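Local coordinates for protein phosphoribosylamine--glycine ligase (Thermotoga maritima, PDB 1VKZ) that catalyses the ATP-dependent joining of glycine to 5-phosphoribosylamine, giving glycinamide ribonucleotide in de novo purine biosynthesis, with magnesium or manganese as cofactor, at residues Ala122-Ala127 / Pro185-Glu190; Tyr144-Asp149 / Gly156-Asp161. One frame throughout, in Å; residues are numbered along the deposited sequence.

Both contacts belong to one four-stranded antiparallel sheet in the ATP-grasp domain, ordered 124-127, 186-190, 144-148, 157-160, and their centres lie about 9 Å apart. Each pairs an outer strand with its inner neighbour, and contact 2 is formed by chain lying between the two segments of contact 1. The inner strands join them: V187 N lies 2.8 Å from K147 O, a probable hydrogen bond, and K147 NZ forms a salt bridge with D189 OD2. All of 144-149, 156-161 and 185-190 falls in the predicted ATP-binding region. The side chain of V157 is about 5 Å from that of E285, a predicted magnesium ligand, and the side chain of D189 about 8 Å from that of E285.

Contact 1 of 2, residues Ala122-Ala127 / Pro185-Glu190; sequences ARFEVA and PVVIDE
E190 holds the backbone of R123 twice, by its own N and by its carboxylate: E190 N gives a nearly straight 2.7 Å bond to R123 O, while E190 OE1 accepts R123 N at 3.2 Å from above the carboxylate plane. With CG anti to the backbone N (chi1 163°) and an extended chain beyond it, the E190 carboxylate reaches back to R123. The two side chains cross at about a right angle, guanidinium and carboxylate planes 68° apart, and R123 NH2 and E190 OE2 form a long salt bridge of 4.0 Å. Further along, I188 N bonds to E125 O at 2.8 Å, and A127 and V186 exchange a pair of backbone bonds. This antiparallel ladder sets an outer strand of the four-stranded sheet of the ATP-grasp domain against 186-190, part of the predicted ATP-binding region. On the face carrying F124, V126, V187 and D189, V187 CG1 packs on F124 CB at 3.7 Å and approaches the ring obliquely. F124 CG sits between its own backbone N and carbonyl carbon (chi1 72°), and the ring leads away from 186-190 to K111 and K115 of helix 107-116. V126 and P185 lie side by side at the far end. On the other face A127 CB meets the V186 side chain and lies 4.0 Å from I188 CD1; both residues pack against helix 130-137, A127 on L133 and I188 on I137. A122 CB rests 3.4 Å from D189 OD1. K111 pairs with D189 OD1 and K147 with OD2; K111 also bonds A122 O. E125 OE2, leading away from 186-190, forms a salt bridge with K139.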
# COMPACT_ATOMS: atom_id res chain seq x y z
N ALA A 122 4.61 18.38 7.13
CA ALA A 122 5.61 18.76 8.10
C ALA A 122 6.64 19.64 7.46
O ALA A 122 6.93 19.51 6.28
CB ALA A 122 6.30 17.52 8.66
N ARG A 123 7.18 20.54 8.26
CA ARG A 123 8.33 21.34 7.88
C ARG A 123 9.50 20.39 7.60
O ARG A 123 9.59 19.33 8.20
CB ARG A 123 8.65 22.31 9.01
CG ARG A 123 9.18 23.65 8.58
CD ARG A 123 9.40 24.63 9.75
NE ARG A 123 9.76 23.92 10.99
CZ ARG A 123 10.94 23.34 11.25
NH1 ARG A 123 11.94 23.37 10.38
NH2 ARG A 123 11.13 22.72 12.41
N PHE A 124 10.37 20.78 6.68
CA PHE A 124 11.37 19.87 6.14
C PHE A 124 12.52 20.64 5.52
O PHE A 124 12.35 21.76 5.09
CB PHE A 124 10.73 19.01 5.02
CG PHE A 124 10.44 19.79 3.76
CD1 PHE A 124 9.25 20.51 3.62
CD2 PHE A 124 11.37 19.86 2.73
CE1 PHE A 124 9.02 21.27 2.46
CE2 PHE A 124 11.12 20.60 1.60
CZ PHE A 124 9.96 21.33 1.48
N GLU A 125 13.68 19.99 5.43
CA GLU A 125 14.77 20.47 4.58
C GLU A 125 15.23 19.31 3.70
O GLU A 125 14.90 18.16 3.97
CB GLU A 125 15.96 20.94 5.41
CG GLU A 125 15.70 22.09 6.39
CD GLU A 125 15.59 23.45 5.72
OE1 GLU A 125 15.56 23.54 4.47
OE2 GLU A 125 15.53 24.45 6.47
N VAL A 126 16.02 19.62 2.68
CA VAL A 126 16.61 18.60 1.82
C VAL A 126 18.13 18.55 2.00
O VAL A 126 18.83 19.54 1.81
CB VAL A 126 16.31 18.87 0.34
CG1 VAL A 126 16.95 17.78 -0.55
CG2 VAL A 126 14.78 18.95 0.11
N ALA A 127 18.63 17.37 2.36
CA ALA A 127 20.07 17.15 2.43
C ALA A 127 20.51 16.22 1.30
O ALA A 127 20.10 15.04 1.25
CB ALA A 127 20.46 16.58 3.80
N PRO A 185 19.46 12.27 -2.24
CA PRO A 185 19.06 13.22 -1.22
C PRO A 185 18.14 12.58 -0.20
O PRO A 185 17.54 11.53 -0.47
CB PRO A 185 18.30 14.29 -2.01
CG PRO A 185 18.77 14.14 -3.44
CD PRO A 185 19.09 12.72 -3.60
N VAL A 186 18.05 13.23 0.96
CA VAL A 186 17.07 12.86 1.97
C VAL A 186 16.27 14.07 2.41
O VAL A 186 16.73 15.20 2.39
CB VAL A 186 17.71 12.20 3.21
CG1 VAL A 186 18.49 10.98 2.80
CG2 VAL A 186 18.60 13.19 3.98
N VAL A 187 15.02 13.80 2.76
CA VAL A 187 14.18 14.78 3.43
C VAL A 187 14.44 14.68 4.94
O VAL A 187 14.55 13.59 5.51
CB VAL A 187 12.65 14.53 3.17
CG1 VAL A 187 11.79 15.67 3.75
CG2 VAL A 187 12.38 14.36 1.65
N ILE A 188 14.55 15.83 5.57
CA ILE A 188 14.56 15.87 7.01
C ILE A 188 13.19 16.43 7.33
O ILE A 188 12.85 17.51 6.89
CB ILE A 188 15.69 16.75 7.51
CG1 ILE A 188 16.98 16.44 6.70
CG2 ILE A 188 15.88 16.53 9.02
CD1 ILE A 188 18.13 17.40 6.91
N ASP A 189 12.38 15.66 8.04
CA ASP A 189 11.02 16.05 8.30
C ASP A 189 10.88 16.37 9.78
O ASP A 189 11.42 15.69 10.66
CB ASP A 189 10.07 14.92 7.89
CG ASP A 189 8.90 15.38 6.99
OD1 ASP A 189 8.88 16.57 6.61
OD2 ASP A 189 7.94 14.62 6.63
N GLU A 190 10.16 17.44 10.07
CA GLU A 190 9.79 17.76 11.41
C GLU A 190 8.88 16.64 11.89
O GLU A 190 7.86 16.37 11.27
CB GLU A 190 9.08 19.10 11.40
CG GLU A 190 8.28 19.43 12.63
CD GLU A 190 7.33 20.59 12.39
OE1 GLU A 190 6.53 20.57 11.39
OE2 GLU A 190 7.42 21.53 13.23

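Contact 2 of 2, residues Tyr144-Asp149 / Gly156-Asp161; sequences YVIKAD and GVLILD
K147 lays its aliphatic chain alongside V157, its CG 4.0 Å from V157 CG1, before leading away to carry NZ to D189. The same V157 methyl meets V145 CG1 at 4.0 Å. The anti placement of V145 CG1 to its backbone N (chi1 -171°) lets this one methyl touch both V157 and I159, whose CG1 is 4.1 Å from V145 CG1. The backbone bonds are short: L158 N to I146 O is 2.6 Å, and A148 N to G156 O is 2.7 Å and almost straight at 173°. On the opposite face, I146 and L158 are paired, CB to CB 4.2 Å; the end of I146 turns away to I137 and T166 of helices 130-137 and 163-175. Y144 also packs against these helices, its ring set obliquely to L160 O and D161 O. Against the close cluster of V145, K147 and V157, the looser side is the outer strand at I159, which is exposed. Strands 144-148 and 157-160 form an antiparallel beta hairpin joined by the glycine-rich loop 149-156; hairpin, loop and neighbouring strand 186-190 all lie in the predicted ATP-binding region, and in ATP-grasp enzymes such a loop typically closes over the nucleotide phosphates.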
# COMPACT_ATOMS: atom_id res chain seq x y z
N TYR A 144 14.05 12.69 15.36
CA TYR A 144 14.41 13.08 13.99
C TYR A 144 13.83 12.13 12.99
O TYR A 144 13.77 10.94 13.24
CB TYR A 144 15.94 13.12 13.78
CG TYR A 144 16.68 14.12 14.66
CD1 TYR A 144 16.60 15.48 14.42
CD2 TYR A 144 17.44 13.70 15.74
CE1 TYR A 144 17.26 16.38 15.19
CE2 TYR A 144 18.10 14.60 16.55
CZ TYR A 144 18.00 15.94 16.26
OH TYR A 144 18.65 16.84 17.05
N VAL A 145 13.40 12.66 11.85
CA VAL A 145 12.87 11.85 10.78
C VAL A 145 13.65 12.14 9.51
O VAL A 145 13.68 13.27 9.04
CB VAL A 145 11.40 12.12 10.52
CG1 VAL A 145 10.84 11.08 9.53
CG2 VAL A 145 10.64 12.13 11.81
N ILE A 146 14.30 11.11 9.00
CA ILE A 146 15.05 11.19 7.75
C ILE A 146 14.35 10.27 6.79
O ILE A 146 13.98 9.17 7.16
CB ILE A 146 16.50 10.69 7.98
CG1 ILE A 146 17.25 11.62 8.94
CG2 ILE A 146 17.24 10.52 6.69
CD1 ILE A 146 17.59 13.01 8.38
N LYS A 147 14.16 10.73 5.56
CA LYS A 147 13.47 9.96 4.56
C LYS A 147 14.26 9.95 3.27
O LYS A 147 14.56 11.00 2.71
CB LYS A 147 12.10 10.57 4.27
CG LYS A 147 11.29 10.93 5.49
CD LYS A 147 9.82 11.10 5.10
CE LYS A 147 9.28 12.43 5.58
NZ LYS A 147 7.79 12.58 5.36
N ALA A 148 14.57 8.76 2.78
CA ALA A 148 15.18 8.59 1.48
C ALA A 148 14.34 9.16 0.35
O ALA A 148 13.16 8.90 0.28
CB ALA A 148 15.41 7.13 1.23
N ASP A 149 14.94 9.94 -0.54
CA ASP A 149 14.19 10.46 -1.68
C ASP A 149 13.52 9.35 -2.46
O ASP A 149 12.33 9.43 -2.76
CB ASP A 149 15.08 11.26 -2.65
CG ASP A 149 14.25 11.92 -3.79
OD1 ASP A 149 13.06 12.21 -3.57
OD2 ASP A 149 14.69 12.22 -4.91
N GLY A 156 12.99 3.14 4.02
CA GLY A 156 13.88 4.32 3.98
C GLY A 156 13.39 5.59 4.67
O GLY A 156 13.92 6.67 4.44
N VAL A 157 12.38 5.48 5.50
CA VAL A 157 12.05 6.54 6.41
C VAL A 157 12.60 6.17 7.79
O VAL A 157 12.13 5.22 8.40
CB VAL A 157 10.56 6.70 6.49
CG1 VAL A 157 10.18 7.72 7.54
CG2 VAL A 157 10.03 7.10 5.14
N LEU A 158 13.61 6.90 8.28
CA LEU A 158 14.21 6.65 9.61
C LEU A 158 13.58 7.55 10.63
O LEU A 158 13.33 8.71 10.35
CB LEU A 158 15.72 6.91 9.62
CG LEU A 158 16.58 6.15 8.59
CD1 LEU A 158 18.02 6.64 8.58
CD2 LEU A 158 16.53 4.63 8.81
N ILE A 159 13.34 7.03 11.82
CA ILE A 159 12.89 7.86 12.95
C ILE A 159 13.82 7.62 14.13
O ILE A 159 13.72 6.60 14.80
CB ILE A 159 11.42 7.56 13.31
CG1 ILE A 159 10.50 7.99 12.17
CG2 ILE A 159 11.02 8.26 14.58
CD1 ILE A 159 9.15 7.32 12.21
N LEU A 160 14.71 8.57 14.39
CA LEU A 160 15.76 8.35 15.38
C LEU A 160 15.73 9.36 16.53
O LEU A 160 15.56 10.56 16.31
CB LEU A 160 17.11 8.36 14.69
CG LEU A 160 17.15 7.34 13.56
CD1 LEU A 160 18.34 7.59 12.67
CD2 LEU A 160 17.13 5.92 14.13
N ASP A 161 15.89 8.85 17.74
CA ASP A 161 15.87 9.69 18.94
C ASP A 161 17.06 10.64 18.98
O ASP A 161 16.89 11.83 19.29
CB ASP A 161 15.87 8.82 20.20
CG ASP A 161 14.57 8.05 20.39
OD1 ASP A 161 13.49 8.61 20.13
OD2 ASP A 161 14.53 6.86 20.81